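Local coordinates for protein cryptochrome DASH, chloroplastic/mitochondrial (Arabidopsis thaliana, PDB 2J4D) that binds FAD and a folate light antenna, repairs cyclobutane pyrimidine dimers in single-stranded DNA, binds DNA without sequence specificity and may act as a blue-light photoreceptor, at residues A[242-246]-A[466-472]; A[399-404]-A[445-450]. All blocks are in the same frame, centred on the assembly; numbering follows the deposited sequence.

Interaction 1 (A[242-246]-A[466-472])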
# COMPACT_ATOMS: atom_id res chain seq x y z
N VAL A 242 5.81 -6.42 16.37
CA VAL A 242 4.92 -5.39 16.89
C VAL A 242 4.71 -5.66 18.37
O VAL A 242 4.23 -6.72 18.76
CB VAL A 242 3.56 -5.43 16.16
CG1 VAL A 242 2.59 -4.42 16.79
CG2 VAL A 242 3.77 -5.12 14.69
N THR A 243 5.09 -4.69 19.20
CA THR A 243 4.97 -4.84 20.64
C THR A 243 3.62 -4.38 21.20
O THR A 243 3.12 -4.95 22.17
CB THR A 243 6.10 -4.07 21.34
OG1 THR A 243 6.10 -2.71 20.88
CG2 THR A 243 7.45 -4.69 20.99
N ARG A 244 3.03 -3.36 20.57
CA ARG A 244 1.74 -2.81 21.00
C ARG A 244 0.91 -2.41 19.80
O ARG A 244 1.44 -2.24 18.71
CB ARG A 244 1.94 -1.54 21.82
CG ARG A 244 2.93 -1.61 22.95
CD ARG A 244 2.82 -0.31 23.74
NE ARG A 244 1.46 -0.15 24.23
CZ ARG A 244 0.94 0.99 24.67
NH1 ARG A 244 1.67 2.09 24.67
NH2 ARG A 244 -0.31 1.02 25.12
N GLY A 245 -0.39 -2.24 20.02
CA GLY A 245 -1.27 -1.81 18.94
C GLY A 245 -1.59 -2.83 17.87
O GLY A 245 -1.58 -4.03 18.10
N MET A 246 -1.87 -2.34 16.67
CA MET A 246 -2.24 -3.21 15.55
C MET A 246 -1.10 -3.97 14.90
O MET A 246 -0.09 -3.40 14.49
CB MET A 246 -2.97 -2.39 14.49
CG MET A 246 -4.28 -1.81 14.98
SD MET A 246 -5.17 -0.91 13.71
CE MET A 246 -4.43 0.73 13.85
N PHE A 466 -2.81 6.27 25.23
CA PHE A 466 -2.57 4.87 24.90
C PHE A 466 -1.11 4.69 24.48
O PHE A 466 -0.45 3.73 24.89
CB PHE A 466 -3.50 4.41 23.77
CG PHE A 466 -3.19 3.03 23.25
CD1 PHE A 466 -2.33 2.85 22.18
CD2 PHE A 466 -3.72 1.91 23.89
CE1 PHE A 466 -2.00 1.57 21.73
CE2 PHE A 466 -3.40 0.62 23.45
CZ PHE A 466 -2.53 0.45 22.37
N TRP A 467 -0.61 5.61 23.66
CA TRP A 467 0.76 5.53 23.16
C TRP A 467 1.83 6.09 24.09
O TRP A 467 2.98 5.64 24.06
CB TRP A 467 0.87 6.20 21.79
CG TRP A 467 0.26 5.35 20.71
CD1 TRP A 467 -0.92 5.57 20.05
CD2 TRP A 467 0.76 4.09 20.25
NE1 TRP A 467 -1.20 4.51 19.22
CE2 TRP A 467 -0.18 3.59 19.32
CE3 TRP A 467 1.90 3.33 20.53
CZ2 TRP A 467 -0.02 2.36 18.67
CZ3 TRP A 467 2.07 2.11 19.89
CH2 TRP A 467 1.11 1.64 18.96
N LEU A 468 1.46 7.07 24.89
CA LEU A 468 2.39 7.70 25.82
C LEU A 468 1.84 7.45 27.22
O LEU A 468 1.29 8.35 27.85
CB LEU A 468 2.49 9.20 25.51
CG LEU A 468 2.78 9.51 24.03
CD1 LEU A 468 2.70 11.00 23.77
CD2 LEU A 468 4.15 8.98 23.66
N GLN A 469 1.98 6.21 27.69
CA GLN A 469 1.47 5.79 28.99
C GLN A 469 1.72 6.72 30.17
O GLN A 469 0.95 6.69 31.14
CB GLN A 469 1.98 4.38 29.33
CG GLN A 469 3.42 4.11 28.91
CD GLN A 469 3.54 3.87 27.41
OE1 GLN A 469 4.32 4.54 26.72
NE2 GLN A 469 2.77 2.92 26.90
N GLN A 470 2.76 7.55 30.12
CA GLN A 470 3.02 8.46 31.23
C GLN A 470 1.97 9.57 31.32
O GLN A 470 2.04 10.42 32.22
CB GLN A 470 4.42 9.09 31.12
CG GLN A 470 4.61 10.06 29.98
CD GLN A 470 5.21 9.41 28.75
OE1 GLN A 470 4.72 8.38 28.28
NE2 GLN A 470 6.27 10.00 28.21
N LEU A 471 1.01 9.58 30.40
CA LEU A 471 -0.04 10.59 30.40
C LEU A 471 -1.38 10.01 30.86
O LEU A 471 -2.33 10.75 31.10
CB LEU A 471 -0.23 11.18 29.00
CG LEU A 471 0.98 11.75 28.25
CD1 LEU A 471 0.52 12.26 26.88
CD2 LEU A 471 1.62 12.87 29.05
N ARG A 472 -1.44 8.69 30.96
CA ARG A 472 -2.67 7.99 31.36
C ARG A 472 -3.31 8.45 32.66
O ARG A 472 -4.53 8.47 32.79
CB ARG A 472 -2.42 6.49 31.43
CG ARG A 472 -2.37 5.83 30.07
CD ARG A 472 -1.94 4.38 30.14
NE ARG A 472 -1.69 3.88 28.79
CZ ARG A 472 -1.49 2.60 28.48
NH1 ARG A 472 -1.53 1.67 29.42
NH2 ARG A 472 -1.27 2.26 27.21

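Interaction 2 (A[399-404]-A[445-450])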
# COMPACT_ATOMS: atom_id res chain seq x y z
N SER A 399 2.08 18.25 8.46
CA SER A 399 2.01 19.70 8.64
C SER A 399 3.02 20.15 9.69
O SER A 399 3.72 21.15 9.50
CB SER A 399 0.59 20.10 9.08
OG SER A 399 0.50 21.51 9.24
N PHE A 400 3.12 19.41 10.78
CA PHE A 400 4.06 19.76 11.84
C PHE A 400 5.51 19.80 11.35
O PHE A 400 6.25 20.76 11.62
CB PHE A 400 3.95 18.77 13.00
CG PHE A 400 4.79 19.15 14.19
CD1 PHE A 400 4.35 20.11 15.10
CD2 PHE A 400 6.03 18.55 14.39
CE1 PHE A 400 5.14 20.48 16.19
CE2 PHE A 400 6.83 18.91 15.49
CZ PHE A 400 6.38 19.87 16.39
N LEU A 401 5.91 18.76 10.65
CA LEU A 401 7.28 18.69 10.14
C LEU A 401 7.60 19.81 9.18
O LEU A 401 8.67 20.43 9.26
CB LEU A 401 7.53 17.35 9.45
CG LEU A 401 8.95 17.21 8.91
CD1 LEU A 401 9.43 15.78 9.10
CD2 LEU A 401 9.01 17.62 7.44
N VAL A 402 6.68 20.07 8.27
CA VAL A 402 6.87 21.10 7.27
C VAL A 402 6.69 22.53 7.76
O VAL A 402 7.54 23.39 7.51
CB VAL A 402 5.91 20.90 6.07
CG1 VAL A 402 5.98 22.09 5.12
CG2 VAL A 402 6.25 19.61 5.34
N ARG A 403 5.59 22.78 8.46
CA ARG A 403 5.28 24.13 8.91
C ARG A 403 5.78 24.56 10.28
O ARG A 403 6.23 25.69 10.45
CB ARG A 403 3.77 24.35 8.80
CG ARG A 403 3.27 24.10 7.38
CD ARG A 403 1.85 24.60 7.16
NE ARG A 403 1.52 24.58 5.73
CZ ARG A 403 1.36 23.47 5.03
NH1 ARG A 403 1.48 22.29 5.62
NH2 ARG A 403 1.09 23.53 3.73
N ASP A 404 5.70 23.68 11.26
CA ASP A 404 6.16 24.02 12.60
C ASP A 404 7.66 23.83 12.74
O ASP A 404 8.34 24.65 13.36
CB ASP A 404 5.42 23.18 13.63
CG ASP A 404 3.94 23.52 13.69
OD1 ASP A 404 3.62 24.68 14.06
OD2 ASP A 404 3.11 22.65 13.36
N ASP A 445 -3.67 23.61 0.34
CA ASP A 445 -2.57 24.11 1.18
C ASP A 445 -3.06 24.53 2.56
O ASP A 445 -3.64 25.61 2.70
CB ASP A 445 -1.93 25.35 0.56
CG ASP A 445 -1.19 25.04 -0.72
OD1 ASP A 445 -1.32 23.91 -1.23
OD2 ASP A 445 -0.48 25.95 -1.22
N ARG A 446 -2.81 23.72 3.58
CA ARG A 446 -3.28 24.11 4.89
C ARG A 446 -2.38 23.81 6.07
O ARG A 446 -1.52 22.94 6.02
CB ARG A 446 -4.66 23.52 5.15
CG ARG A 446 -4.74 22.03 4.96
CD ARG A 446 -6.10 21.52 5.41
NE ARG A 446 -6.43 22.05 6.73
CZ ARG A 446 -7.44 21.63 7.48
NH1 ARG A 446 -8.22 20.65 7.05
NH2 ARG A 446 -7.66 22.18 8.67
N TYR A 447 -2.60 24.57 7.14
CA TYR A 447 -1.84 24.41 8.37
C TYR A 447 -2.75 23.73 9.38
O TYR A 447 -3.88 24.16 9.59
CB TYR A 447 -1.41 25.77 8.91
CG TYR A 447 -0.74 25.68 10.26
CD1 TYR A 447 0.63 25.51 10.37
CD2 TYR A 447 -1.50 25.71 11.44
CE1 TYR A 447 1.25 25.36 11.61
CE2 TYR A 447 -0.90 25.56 12.68
CZ TYR A 447 0.47 25.39 12.76
OH TYR A 447 1.08 25.25 13.99
N PHE A 448 -2.27 22.66 9.99
CA PHE A 448 -3.06 21.96 11.00
C PHE A 448 -2.66 22.45 12.39
O PHE A 448 -1.50 22.32 12.80
CB PHE A 448 -2.86 20.45 10.90
CG PHE A 448 -3.49 19.83 9.69
CD1 PHE A 448 -3.01 20.11 8.41
CD2 PHE A 448 -4.58 18.97 9.82
CE1 PHE A 448 -3.60 19.54 7.28
CE2 PHE A 448 -5.18 18.40 8.70
CZ PHE A 448 -4.69 18.69 7.43
N SER A 449 -3.62 23.03 13.10
CA SER A 449 -3.38 23.52 14.45
C SER A 449 -3.37 22.33 15.39
O SER A 449 -4.38 21.65 15.55
CB SER A 449 -4.50 24.49 14.86
OG SER A 449 -4.43 24.78 16.24
N ILE A 450 -2.23 22.06 16.02
CA ILE A 450 -2.13 20.93 16.94
C ILE A 450 -3.17 20.97 18.05
O ILE A 450 -3.81 19.96 18.34
CB ILE A 450 -0.71 20.83 17.54
CG1 ILE A 450 0.20 20.04 16.59
CG2 ILE A 450 -0.75 20.12 18.89
CD1 ILE A 450 0.24 20.56 15.17
O HOH W 1 1.11 21.82 11.92

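Interaction 1 (A[242-246]-A[466-472])
Arg244 reaches Phe466 through a side chain that starts with CG beside its own backbone N (chi1 -50°) and kinks at chi3 (58°), so that the guanidinium meets the last turn of helix 462-467. The Phe466 ring, with CG anti to the backbone N, lies close by on the same helix turn, and one arginine therefore engages both its carbonyl and its ring. NH1 and NH2 of Arg244 grip Phe466 O end-on, each at 2.7 Å, with the oxygen somewhat tilted from the guanidinium plane. At the same time NH2 sits over the centre of one face of the Phe466 ring, and Arg244 CZ stands 4.3 Å from the ring centroid, only 16° off its normal, a cation-pi contact. Arg472 NH2 donates a third bond to Phe466 O at 2.9 Å, the oxygen lying near that guanidinium's plane, while Arg472 NE holds Ala465 O. Nearer the strand, Trp467 CZ3 packs 4.1 Å from Arg244 CB, and its CH2 lies 4.2 Å from Gly245 CA; a side chain on Gly245 would run into Trp467 CH2, and its positive phi also suits glycine. Its buried N, at the edge of the Phe466 ring, has no polar partner in the model. Leu468 is the first residue to depart from helical geometry, so arginines cap a C-terminal carbonyl of helix 462-467 and join it to strand 245-248. The partial negative charge expected at this helix end would probably favour two cationic groups sharing the oxygen.

Interaction 2 (A[399-404]-A[445-450])
The segment 445-450, which has no regular structure before Ile450, runs past helix 391-404 and comes closest where Ser399 CA and Phe448 CA lie 6.0 Å apart, beside a wider pi-type turn at 400-404. Ser399 OG, anti to its own backbone nitrogen (chi1 -179°), points at the passing chain and accepts a hydrogen bond from Phe448 N at 3.1 Å, almost straight (176°). The same hydroxyl donates to a water, which in turn donates to Phe448 O and Asp404 OD2 and lies over a face of the Tyr447 ring. At the far end of that ring Tyr447 OH donates a hydrogen bond to the syn lone pair of Asp404 OD1 at 2.6 Å; OD1 lies in the ring plane, although the carboxylate is turned 75° from it. Lys495 N adds another bond to OD1. Arg403 slides alongside in the opposite direction, its CD 3.6 Å from Tyr447 CD1 at the ring edge. Its guanidinium lays one face over Arg446 O, with CZ 3.1 Å from that oxygen, while NH1 bonds to Gly435 O. Apolar packing continues at Phe400 CD1 and Ile450 CD1, 4.1 Å apart. A phenylalanine in place of Tyr447 would probably leave Asp404 OD1 without its hydroxyl donor and the carboxylate freer to turn. With donors on both its oxygens, buried Asp404 is likely to remain ionised, and within the FAD-binding domain it ties helix 391-404, the water and the loop before helix 450-457 into one polar network.

Overall arrangement
Both interactions fasten a helix to chain beside it, and their centres are 24 Å apart with no touch between them. Interaction 2 is nested along the sequence within the loop closed by interaction 1. It is the more buried, with five of nine touching residues buried; both of its segments, like 466-472 of interaction 1, fall in the FAD-binding domain, and the Phe448 side chain is about 8 Å from the bound FAD and close to Arg392, a probable ATP-binding residue. Interaction 1 joins helix 462-467 to strand 245-248, which pairs with strand 4-7. It gathers two arginines on one carbonyl and a ring; interaction 2 combines hydroxyls, a carboxylate and water with one arginine packed along the tyrosine. Helix 374-386 touches Trp467 and Ile450.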